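Local coordinates for protein glia-derived nexin (Homo sapiens, PDB 4DY0) that inhibits serine proteases such as thrombin, trypsin and urokinase, binds heparin, and promotes neurite extension by blocking thrombin, at residues I76-I80 / H364-A369; V198-A202 / Q271-K276; V206-G210 / F222-P226. One frame throughout, in Å; residues are numbered along the deposited sequence.

From the N terminus, the chain reaches helix 70-81 early, and its residues 76-80 meet the turn 364-369 only some 284 residues later; interaction 1 therefore closes a loop holding most of the serpin fold. Inside it, residues 198-202 open the loop that interaction 2 closes at 271-276. Inside that again, 206-210 pair with 222-226 a dozen residues on, so interaction 3 is the innermost; the three nest and none cross. Interactions 2 and 3 share the long strand 195-213 and touch where Val272 CG2 packs on Phe207 CD2 at 3.5 Å. Interaction 1, its centre about 28 Å from that of interaction 2, joins the heparin-side helix to the turn between strands 358-364 and 369-376.

Interaction 1 of 3, residues I76-I80 / H364-A369; sequences INKAI and HNPTGA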
ATOM      1  N   ILE A  76      -8.012   7.628 -12.665  1.00 38.25           N
ATOM      2  CA  ILE A  76      -8.078   6.966 -11.369  1.00 36.49           C
ATOM      3  C   ILE A  76      -7.040   7.543 -10.410  1.00 34.79           C
ATOM      4  O   ILE A  76      -7.351   7.865  -9.260  1.00 34.46           O
ATOM      5  CB  ILE A  76      -7.879   5.440 -11.506  1.00 35.29           C
ATOM      6  CG1 ILE A  76      -9.041   4.827 -12.287  1.00 34.00           C
ATOM      7  CG2 ILE A  76      -7.746   4.791 -10.137  1.00 31.85           C
ATOM      8  CD1 ILE A  76      -8.865   3.363 -12.589  1.00 34.31           C
ATOM      9  N   ASN A  77      -5.812   7.684 -10.894  1.00 33.70           N
ATOM     10  CA  ASN A  77      -4.717   8.204 -10.082  1.00 36.37           C
ATOM     11  C   ASN A  77      -4.950   9.619  -9.549  1.00 40.88           C
ATOM     12  O   ASN A  77      -4.690   9.897  -8.377  1.00 44.87           O
ATOM     13  CB  ASN A  77      -3.400   8.139 -10.856  1.00 36.78           C
ATOM     14  CG  ASN A  77      -2.829   6.736 -10.912  1.00 39.31           C
ATOM     15  OD1 ASN A  77      -3.028   5.938  -9.994  1.00 36.37           O
ATOM     16  ND2 ASN A  77      -2.109   6.429 -11.987  1.00 36.56           N
ATOM     17  N   LYS A  78      -5.432  10.511 -10.407  1.00 43.21           N
ATOM     18  CA  LYS A  78      -5.704  11.883  -9.989  1.00 44.92           C
ATOM     19  C   LYS A  78      -6.900  11.934  -9.046  1.00 45.51           C
ATOM     20  O   LYS A  78      -6.954  12.769  -8.147  1.00 51.27           O
ATOM     21  CB  LYS A  78      -5.926  12.801 -11.200  1.00 44.47           C
ATOM     22  CG  LYS A  78      -4.653  13.108 -11.989  1.00 46.93           C
ATOM     23  CD  LYS A  78      -4.842  14.290 -12.940  1.00 50.10           C
ATOM     24  N   ALA A  79      -7.850  11.028  -9.251  1.00 42.50           N
ATOM     25  CA  ALA A  79      -9.046  10.968  -8.418  1.00 41.60           C
ATOM     26  C   ALA A  79      -8.723  10.509  -6.989  1.00 41.88           C
ATOM     27  O   ALA A  79      -9.406  10.886  -6.036  1.00 42.09           O
ATOM     28  CB  ALA A  79     -10.093  10.054  -9.062  1.00 40.76           C
ATOM     29  N   ILE A  80      -7.677   9.703  -6.845  1.00 39.43           N
ATOM     30  CA  ILE A  80      -7.253   9.238  -5.526  1.00 35.63           C
ATOM     31  C   ILE A  80      -6.578  10.345  -4.726  1.00 39.36           C
ATOM     32  O   ILE A  80      -6.792  10.471  -3.521  1.00 38.59           O
ATOM     33  CB  ILE A  80      -6.276   8.066  -5.631  1.00 33.84           C
ATOM     34  CG1 ILE A  80      -6.980   6.838  -6.204  1.00 32.71           C
ATOM     35  CG2 ILE A  80      -5.684   7.746  -4.271  1.00 33.92           C
ATOM     36  CD1 ILE A  80      -6.038   5.710  -6.530  1.00 32.97           C
ATOM     37  N   HIS A 364     -10.250   3.614  -1.298  1.00 30.67           N
ATOM     38  CA  HIS A 364     -10.884   4.729  -1.981  1.00 32.80           C
ATOM     39  C   HIS A 364     -12.116   4.165  -2.673  1.00 35.15           C
ATOM     40  O   HIS A 364     -12.017   3.511  -3.710  1.00 38.03           O
ATOM     41  CB  HIS A 364      -9.925   5.358  -2.992  1.00 34.87           C
ATOM     42  CG  HIS A 364     -10.450   6.605  -3.635  1.00 39.64           C
ATOM     43  ND1 HIS A 364     -10.941   6.629  -4.923  1.00 38.68           N
ATOM     44  CD2 HIS A 364     -10.554   7.873  -3.170  1.00 41.77           C
ATOM     45  CE1 HIS A 364     -11.329   7.856  -5.223  1.00 41.19           C
ATOM     46  NE2 HIS A 364     -11.105   8.631  -4.176  1.00 41.44           N
ATOM     47  N   ASN A 365     -13.278   4.408  -2.082  1.00 36.59           N
ATOM     48  CA  ASN A 365     -14.506   3.720  -2.476  1.00 39.68           C
ATOM     49  C   ASN A 365     -15.042   4.034  -3.878  1.00 38.76           C
ATOM     50  O   ASN A 365     -15.563   3.146  -4.554  1.00 37.62           O
ATOM     51  CB  ASN A 365     -15.576   3.910  -1.394  1.00 40.34           C
ATOM     52  CG  ASN A 365     -15.121   3.379  -0.038  1.00 41.00           C
ATOM     53  OD1 ASN A 365     -14.778   2.204   0.093  1.00 42.18           O
ATOM     54  ND2 ASN A 365     -15.102   4.245   0.971  1.00 35.32           N
ATOM     55  N   PRO A 366     -14.914   5.293  -4.327  1.00 40.91           N
ATOM     56  CA  PRO A 366     -15.391   5.616  -5.670  1.00 41.16           C
ATOM     57  C   PRO A 366     -14.703   4.778  -6.749  1.00 43.46           C
ATOM     58  O   PRO A 366     -15.365   4.290  -7.666  1.00 45.26           O
ATOM     59  CB  PRO A 366     -15.032   7.098  -5.826  1.00 42.75           C
ATOM     60  CG  PRO A 366     -14.989   7.620  -4.426  1.00 44.84           C
ATOM     61  CD  PRO A 366     -14.438   6.485  -3.604  1.00 41.56           C
ATOM     62  N   THR A 367     -13.389   4.606  -6.637  1.00 37.20           N
ATOM     63  CA  THR A 367     -12.638   3.855  -7.637  1.00 34.99           C
ATOM     64  C   THR A 367     -12.462   2.394  -7.244  1.00 33.49           C
ATOM     65  O   THR A 367     -12.190   1.544  -8.090  1.00 33.63           O
ATOM     66  CB  THR A 367     -11.243   4.456  -7.860  1.00 31.97           C
ATOM     67  OG1 THR A 367     -10.507   4.411  -6.632  1.00 29.44           O
ATOM     68  CG2 THR A 367     -11.349   5.886  -8.331  1.00 29.65           C
ATOM     69  N   GLY A 368     -12.608   2.110  -5.956  1.00 32.53           N
ATOM     70  CA  GLY A 368     -12.350   0.772  -5.441  1.00 30.42           C
ATOM     71  C   GLY A 368     -10.873   0.526  -5.172  1.00 28.81           C
ATOM     72  O   GLY A 368     -10.486  -0.569  -4.783  1.00 30.69           O
ATOM     73  N   ALA A 369     -10.041   1.546  -5.368  1.00 28.88           N
ATOM     74  CA  ALA A 369      -8.600   1.386  -5.188  1.00 26.86           C
ATOM     75  C   ALA A 369      -8.255   1.077  -3.741  1.00 27.14           C
ATOM     76  O   ALA A 369      -8.761   1.722  -2.825  1.00 28.67           O
ATOM     77  CB  ALA A 369      -7.858   2.627  -5.653  1.00 26.82           C
TER
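His364 lays its imidazole ring against the last turn of the helix segment, over the backbone of Ile80. Its CB points at the helix but only carries the ring there; with CG anti to the backbone N (chi1 -174°), the ring projects between Ile80 and Pro366. One face lies under Pro366 CD, and over the other comes Ile80 CA, 4.2 Å from the ring centroid in a CH-pi contact. Further round the ring, ND1 sits 4.2 Å from Ile80 CG1 and is hydrogen-bonded to Thr367 OG1 at 2.8 Å. CE1, between the nitrogens, faces Ala79 O. His364 NE2, at the tip, is 3.4 Å from Ala79 O, badly angled for a bond; it is hydrogen-bonded to Asn85 OD1 instead, while Asn85 ND2 takes up Ala79 O. The ring's rotation is thus fixed at both nitrogens. In serpin terms this is helix D, the helix on the heparin-binding side, resting on the turn that links the last two strands of sheet B; a bound sulfated glucosamine lies about 8 Å from the side chain of Ala79. Thr367 OG1 accepts from Ala369 N at 3.2 Å, an ST turn that ties the loop. Thr367 turns its other branch, CG2, to the helix, where it meets Ile76 CG2 at 4.2 Å. Beyond the ring, Ile80 carries CD1 to Ala369 CB at 3.7 Å, and His37 of helix 36-47 packs on both.

Interaction 2 of 3, residues V198-A202 / Q271-K276; sequences VPMLA and QVILPK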
ATOM      1  N   VAL A 198      -0.630  -0.311  25.269  1.00 27.53           N
ATOM      2  CA  VAL A 198      -0.825   0.506  24.109  1.00 31.58           C
ATOM      3  C   VAL A 198      -1.895   1.527  24.310  1.00 32.21           C
ATOM      4  O   VAL A 198      -2.887   1.227  24.855  1.00 33.04           O
ATOM      5  CB  VAL A 198      -1.225  -0.387  22.907  1.00 34.30           C
ATOM      6  CG1 VAL A 198      -1.337   0.363  21.674  1.00 38.54           C
ATOM      7  CG2 VAL A 198      -0.290  -1.490  22.766  1.00 30.88           C
ATOM      8  N   PRO A 199      -1.676   2.745  23.844  1.00 32.28           N
ATOM      9  CA  PRO A 199      -2.726   3.759  23.853  1.00 31.02           C
ATOM     10  C   PRO A 199      -3.815   3.343  22.876  1.00 32.58           C
ATOM     11  O   PRO A 199      -3.517   3.009  21.725  1.00 32.06           O
ATOM     12  CB  PRO A 199      -2.019   5.016  23.326  1.00 33.81           C
ATOM     13  CG  PRO A 199      -0.554   4.696  23.300  1.00 33.28           C
ATOM     14  CD  PRO A 199      -0.440   3.219  23.202  1.00 34.50           C
ATOM     15  N   MET A 200      -5.065   3.348  23.320  1.00 30.03           N
ATOM     16  CA  MET A 200      -6.150   2.980  22.423  1.00 32.10           C
ATOM     17  C   MET A 200      -7.291   3.987  22.391  1.00 34.01           C
ATOM     18  O   MET A 200      -7.753   4.457  23.430  1.00 33.59           O
ATOM     19  CB  MET A 200      -6.675   1.585  22.753  1.00 31.19           C
ATOM     20  CG  MET A 200      -5.661   0.491  22.496  1.00 29.03           C
ATOM     21  SD  MET A 200      -6.423  -1.130  22.475  1.00 35.33           S
ATOM     22  CE  MET A 200      -4.974  -2.188  22.446  1.00 31.54           C
ATOM     23  N   LEU A 201      -7.729   4.311  21.179  1.00 34.03           N
ATOM     24  CA  LEU A 201      -8.896   5.149  20.968  1.00 30.68           C
ATOM     25  C   LEU A 201     -10.144   4.355  21.313  1.00 31.98           C
ATOM     26  O   LEU A 201     -10.191   3.139  21.101  1.00 33.24           O
ATOM     27  CB  LEU A 201      -8.971   5.576  19.502  1.00 29.27           C
ATOM     28  CG  LEU A 201      -7.662   6.015  18.838  1.00 28.94           C
ATOM     29  CD1 LEU A 201      -7.814   6.060  17.324  1.00 25.07           C
ATOM     30  CD2 LEU A 201      -7.194   7.357  19.376  1.00 27.42           C
ATOM     31  N   ALA A 202     -11.155   5.040  21.840  1.00 31.98           N
ATOM     32  CA  ALA A 202     -12.432   4.401  22.149  1.00 32.10           C
ATOM     33  C   ALA A 202     -13.593   5.346  21.906  1.00 34.77           C
ATOM     34  O   ALA A 202     -13.538   6.517  22.270  1.00 42.41           O
ATOM     35  CB  ALA A 202     -12.453   3.915  23.585  1.00 29.99           C
ATOM     36  N   GLN A 271     -19.169  -0.354  20.541  1.00 39.85           N
ATOM     37  CA  GLN A 271     -18.030   0.182  21.280  1.00 41.60           C
ATOM     38  C   GLN A 271     -16.739  -0.196  20.563  1.00 37.98           C
ATOM     39  O   GLN A 271     -16.319  -1.354  20.596  1.00 40.98           O
ATOM     40  CB  GLN A 271     -18.005  -0.350  22.713  1.00 46.80           C
ATOM     41  CG  GLN A 271     -18.510   0.636  23.760  1.00 58.58           C
ATOM     42  CD  GLN A 271     -17.523   1.758  24.036  1.00 57.73           C
ATOM     43  OE1 GLN A 271     -17.820   2.687  24.785  1.00 70.01           O
ATOM     44  NE2 GLN A 271     -16.341   1.674  23.434  1.00 51.67           N
ATOM     45  N   VAL A 272     -16.120   0.779  19.906  1.00 32.96           N
ATOM     46  CA  VAL A 272     -14.885   0.541  19.167  1.00 31.48           C
ATOM     47  C   VAL A 272     -13.673   0.872  20.020  1.00 32.15           C
ATOM     48  O   VAL A 272     -13.620   1.921  20.657  1.00 39.17           O
ATOM     49  CB  VAL A 272     -14.818   1.378  17.876  1.00 29.54           C
ATOM     50  CG1 VAL A 272     -13.532   1.080  17.119  1.00 27.28           C
ATOM     51  CG2 VAL A 272     -16.035   1.101  16.999  1.00 27.29           C
ATOM     52  N   ILE A 273     -12.705  -0.034  20.040  1.00 28.34           N
ATOM     53  CA  ILE A 273     -11.466   0.194  20.767  1.00 26.48           C
ATOM     54  C   ILE A 273     -10.292  -0.183  19.868  1.00 28.12           C
ATOM     55  O   ILE A 273     -10.168  -1.328  19.427  1.00 30.16           O
ATOM     56  CB  ILE A 273     -11.461  -0.559  22.104  1.00 27.90           C
ATOM     57  CG1 ILE A 273     -12.547   0.026  23.015  1.00 28.54           C
ATOM     58  CG2 ILE A 273     -10.094  -0.479  22.779  1.00 26.36           C
ATOM     59  CD1 ILE A 273     -12.371  -0.304  24.471  1.00 33.19           C
ATOM     60  N   LEU A 274      -9.447   0.805  19.592  1.00 26.84           N
ATOM     61  CA  LEU A 274      -8.507   0.753  18.478  1.00 28.08           C
ATOM     62  C   LEU A 274      -7.179   1.369  18.909  1.00 26.04           C
ATOM     63  O   LEU A 274      -7.163   2.447  19.499  1.00 31.05           O
ATOM     64  CB  LEU A 274      -9.085   1.577  17.325  1.00 31.74           C
ATOM     65  CG  LEU A 274      -8.669   1.355  15.875  1.00 36.76           C
ATOM     66  CD1 LEU A 274      -8.927   2.625  15.092  1.00 36.04           C
ATOM     67  CD2 LEU A 274      -7.214   0.964  15.768  1.00 51.14           C
ATOM     68  N   PRO A 275      -6.057   0.690  18.629  1.00 22.29           N
ATOM     69  CA  PRO A 275      -4.781   1.297  18.975  1.00 22.03           C
ATOM     70  C   PRO A 275      -4.602   2.653  18.308  1.00 25.29           C
ATOM     71  O   PRO A 275      -4.886   2.812  17.116  1.00 23.71           O
ATOM     72  CB  PRO A 275      -3.763   0.307  18.411  1.00 20.34           C
ATOM     73  CG  PRO A 275      -4.462  -0.996  18.465  1.00 21.14           C
ATOM     74  CD  PRO A 275      -5.891  -0.680  18.120  1.00 22.39           C
ATOM     75  N   LYS A 276      -4.161   3.631  19.085  1.00 27.64           N
ATOM     76  CA  LYS A 276      -3.711   4.893  18.529  1.00 28.92           C
ATOM     77  C   LYS A 276      -2.229   4.713  18.220  1.00 28.04           C
ATOM     78  O   LYS A 276      -1.427   4.496  19.125  1.00 30.64           O
ATOM     79  CB  LYS A 276      -3.927   6.021  19.539  1.00 31.66           C
ATOM     80  CG  LYS A 276      -2.927   7.163  19.422  1.00 35.07           C
ATOM     81  CD  LYS A 276      -3.495   8.467  19.961  1.00 32.89           C
ATOM     82  CE  LYS A 276      -2.430   9.547  19.969  1.00 35.23           C
ATOM     83  NZ  LYS A 276      -2.925  10.795  19.336  1.00 40.92           N
TER
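Peptide groups are the flat units where Leu201 faces Leu274 and Pro199 faces Lys276, and they are met differently. Leu274 N reaches Leu201 O in the carbonyl plane, 2.9 Å away. Lys276 N comes to Pro199 O at 2.8 Å but tilted 31° from that plane, rising toward one face. The return bond, Leu201 N to Leu274 O, is short at 2.6 Å yet bent, with an N-H...O angle of 136°. Between these bonds Met200 lies opposite Pro275 in a non-hydrogen-bonded pair, so the proline's missing N-H costs this pairing nothing; Met200 makes its backbone bonds with Lys184 on its other side. This is the antiparallel pairing of strands 195-213 and 266-284 in the serpin's sheet C, with strand 184-189 beyond one partner and strand 351-353, just past the reactive loop, beyond the other. Met200 runs beside the Pro275 ring, both pointing the same way. With chi2 anti (-165°) SD passes Ile273 CG2 at 3.7 Å, the two side chains at about a right angle, and the chain, still extended at its last bond, ends with CE beside Pro275 CG. Ala202 CB meets the other branch of Ile273, CG1, at 3.9 Å. Leu201 points to the face shared with Leu274, and its CD2 presses on Lys276 CB at 3.5 Å, that lysine crossing it nearly square. Beyond CD, the lysine leads away, and NZ ends in a salt bridge with Glu330 and a hydrogen bond to Ser329 OG.

Interaction 3 of 3, residues V206-G210 / F222-P226; sequences VFRCG and FIELP
Arg208 and Glu224 lie side by side and point the same way from neighbouring strands. The arginine chain is bent at chi3 (54°), which swings NE rather than the terminal nitrogens onto Glu224 OE1, 2.9 Å away in a somewhat bent salt bridge. OE1 sits at the guanidinium edge, near its plane, but the carboxylate is turned 48° from that plane, so this is a single-point grip and not a paired, coplanar one. The second carboxylate oxygen, OE2, bonds to Ser233 OG, and between them these partners fix the group's rotation. Between the two backbones a water links Arg208 N to Glu224 O, accepting from the first and donating to the second. Glu224 N closes nearly straight on Arg208 O at 2.9 Å.

At the other end Phe222 folds back over its strand neighbour. Its CG stands between the backbone N and the carbonyl carbon (chi1 47°), which brings one ring face down on Gly210, whose CA is 4.1 Å from the ring centroid in a CH-pi contact. A side chain on Gly210 would run into Phe222 CE1. The ring also stacks with Trp261, and an alanine in place of Phe222 would probably leave Gly210 uncovered and Trp261 without its stacking partner. On the opposite sheet face, Ile223 sends CD1 to Phe207 CB at 3.7 Å and rests CG1 on Cys209 CB at 3.9 Å. The Phe207 ring meets Pro226 CD at its edge, 4.2 Å from CD1. Reciprocal backbone bonds between Gly210 and Phe222 complete an antiparallel beta hairpin: the later part of the long strand 195-213, its earlier part being in sheet C, pairs with 219-226 as the first hairpin of serpin sheet B.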
ATOM      1  N   VAL A 206     -22.203   4.457  15.781  1.00 37.10           N
ATOM      2  CA  VAL A 206     -22.714   3.561  14.750  1.00 39.75           C
ATOM      3  C   VAL A 206     -21.671   3.353  13.655  1.00 39.82           C
ATOM      4  O   VAL A 206     -21.174   4.310  13.066  1.00 40.75           O
ATOM      5  CB  VAL A 206     -24.032   4.088  14.123  1.00 43.67           C
ATOM      6  CG1 VAL A 206     -24.573   3.100  13.096  1.00 39.26           C
ATOM      7  CG2 VAL A 206     -25.076   4.353  15.204  1.00 41.22           C
ATOM      8  N   PHE A 207     -21.335   2.095  13.398  1.00 40.08           N
ATOM      9  CA  PHE A 207     -20.389   1.747  12.347  1.00 37.98           C
ATOM     10  C   PHE A 207     -20.889   0.518  11.607  1.00 39.54           C
ATOM     11  O   PHE A 207     -21.529  -0.356  12.198  1.00 39.07           O
ATOM     12  CB  PHE A 207     -19.008   1.436  12.934  1.00 35.47           C
ATOM     13  CG  PHE A 207     -18.288   2.636  13.478  1.00 30.91           C
ATOM     14  CD1 PHE A 207     -17.706   3.557  12.624  1.00 30.31           C
ATOM     15  CD2 PHE A 207     -18.181   2.832  14.846  1.00 28.81           C
ATOM     16  CE1 PHE A 207     -17.038   4.662  13.122  1.00 31.23           C
ATOM     17  CE2 PHE A 207     -17.514   3.931  15.352  1.00 32.58           C
ATOM     18  CZ  PHE A 207     -16.938   4.848  14.488  1.00 33.42           C
ATOM     19  N   ARG A 208     -20.595   0.452  10.315  1.00 34.30           N
ATOM     20  CA  ARG A 208     -20.876  -0.748   9.546  1.00 35.78           C
ATOM     21  C   ARG A 208     -19.899  -1.843   9.957  1.00 34.58           C
ATOM     22  O   ARG A 208     -18.688  -1.630   9.992  1.00 29.38           O
ATOM     23  CB  ARG A 208     -20.778  -0.458   8.047  1.00 36.95           C
ATOM     24  CG  ARG A 208     -22.007   0.255   7.488  1.00 41.51           C
ATOM     25  CD  ARG A 208     -21.696   1.023   6.209  1.00 48.33           C
ATOM     26  NE  ARG A 208     -21.070   0.181   5.194  1.00 61.76           N
ATOM     27  CZ  ARG A 208     -21.741  -0.577   4.334  1.00 66.62           C
ATOM     28  NH1 ARG A 208     -21.084  -1.310   3.444  1.00 59.88           N
ATOM     29  NH2 ARG A 208     -23.068  -0.603   4.363  1.00 68.21           N
ATOM     30  N   CYS A 209     -20.425  -3.010  10.300  1.00 37.18           N
ATOM     31  CA  CYS A 209     -19.560  -4.126  10.644  1.00 38.08           C
ATOM     32  C   CYS A 209     -20.256  -5.457  10.485  1.00 34.87           C
ATOM     33  O   CYS A 209     -21.456  -5.520  10.236  1.00 42.39           O
ATOM     34  CB  CYS A 209     -19.007  -3.980  12.062  1.00 43.33           C
ATOM     35  SG  CYS A 209     -20.248  -3.659  13.313  1.00 41.30           S
ATOM     36  N   GLY A 210     -19.437  -6.485  10.556  1.00 34.48           N
ATOM     37  CA  GLY A 210     -19.746  -7.872  10.331  1.00 35.01           C
ATOM     38  C   GLY A 210     -18.784  -8.978  10.711  1.00 31.50           C
ATOM     39  O   GLY A 210     -17.788  -8.761  11.264  1.00 29.38           O
ATOM     40  N   PHE A 222     -15.071  -7.864  11.148  1.00 24.14           N
ATOM     41  CA  PHE A 222     -14.558  -6.721  10.404  1.00 26.76           C
ATOM     42  C   PHE A 222     -15.433  -5.486  10.558  1.00 26.13           C
ATOM     43  O   PHE A 222     -16.640  -5.582  10.769  1.00 26.14           O
ATOM     44  CB  PHE A 222     -14.364  -7.065   8.923  1.00 27.49           C
ATOM     45  CG  PHE A 222     -15.529  -7.783   8.311  1.00 26.17           C
ATOM     46  CD1 PHE A 222     -16.544  -7.075   7.686  1.00 26.94           C
ATOM     47  CD2 PHE A 222     -15.611  -9.165   8.361  1.00 23.65           C
ATOM     48  CE1 PHE A 222     -17.619  -7.729   7.126  1.00 28.35           C
ATOM     49  CE2 PHE A 222     -16.683  -9.829   7.799  1.00 24.91           C
ATOM     50  CZ  PHE A 222     -17.691  -9.112   7.182  1.00 28.83           C
ATOM     51  N   ILE A 223     -14.812  -4.321  10.445  1.00 25.48           N
ATOM     52  CA  ILE A 223     -15.519  -3.071  10.638  1.00 25.65           C
ATOM     53  C   ILE A 223     -15.047  -2.008   9.651  1.00 28.98           C
ATOM     54  O   ILE A 223     -13.889  -2.007   9.228  1.00 30.18           O
ATOM     55  CB  ILE A 223     -15.348  -2.563  12.084  1.00 23.76           C
ATOM     56  CG1 ILE A 223     -16.190  -1.304  12.314  1.00 24.91           C
ATOM     57  CG2 ILE A 223     -13.883  -2.312  12.392  1.00 20.94           C
ATOM     58  CD1 ILE A 223     -16.410  -0.991  13.783  1.00 24.21           C
ATOM     59  N   GLU A 224     -15.957  -1.111   9.280  1.00 33.16           N
ATOM     60  CA  GLU A 224     -15.615   0.024   8.432  1.00 34.67           C
ATOM     61  C   GLU A 224     -15.660   1.341   9.211  1.00 33.49           C
ATOM     62  O   GLU A 224     -16.658   1.667   9.852  1.00 33.18           O
ATOM     63  CB  GLU A 224     -16.552   0.099   7.228  1.00 37.03           C
ATOM     64  CG  GLU A 224     -16.171   1.185   6.234  1.00 46.42           C
ATOM     65  CD  GLU A 224     -17.181   1.331   5.112  1.00 56.78           C
ATOM     66  OE1 GLU A 224     -18.400   1.297   5.395  1.00 51.21           O
ATOM     67  OE2 GLU A 224     -16.755   1.485   3.947  1.00 58.51           O
ATOM     68  N   LEU A 225     -14.565   2.086   9.161  1.00 32.55           N
ATOM     69  CA  LEU A 225     -14.497   3.390   9.797  1.00 31.32           C
ATOM     70  C   LEU A 225     -14.279   4.435   8.718  1.00 30.04           C
ATOM     71  O   LEU A 225     -13.173   4.575   8.203  1.00 32.73           O
ATOM     72  CB  LEU A 225     -13.342   3.440  10.792  1.00 33.11           C
ATOM     73  CG  LEU A 225     -13.357   2.496  11.989  1.00 34.51           C
ATOM     74  CD1 LEU A 225     -13.536   1.063  11.544  1.00 46.10           C
ATOM     75  CD2 LEU A 225     -12.054   2.652  12.740  1.00 37.84           C
ATOM     76  N   PRO A 226     -15.340   5.165   8.357  1.00 36.44           N
ATOM     77  CA  PRO A 226     -15.233   6.151   7.282  1.00 32.41           C
ATOM     78  C   PRO A 226     -14.499   7.427   7.699  1.00 36.39           C
ATOM     79  O   PRO A 226     -14.562   7.833   8.864  1.00 29.73           O
ATOM     80  CB  PRO A 226     -16.695   6.466   6.952  1.00 35.80           C
ATOM     81  CG  PRO A 226     -17.438   6.167   8.210  1.00 37.39           C
ATOM     82  CD  PRO A 226     -16.718   5.029   8.865  1.00 33.52           C
TER
HETATM   83  O   HOH W   1     -19.045   2.377   9.193  1.00 30.57           O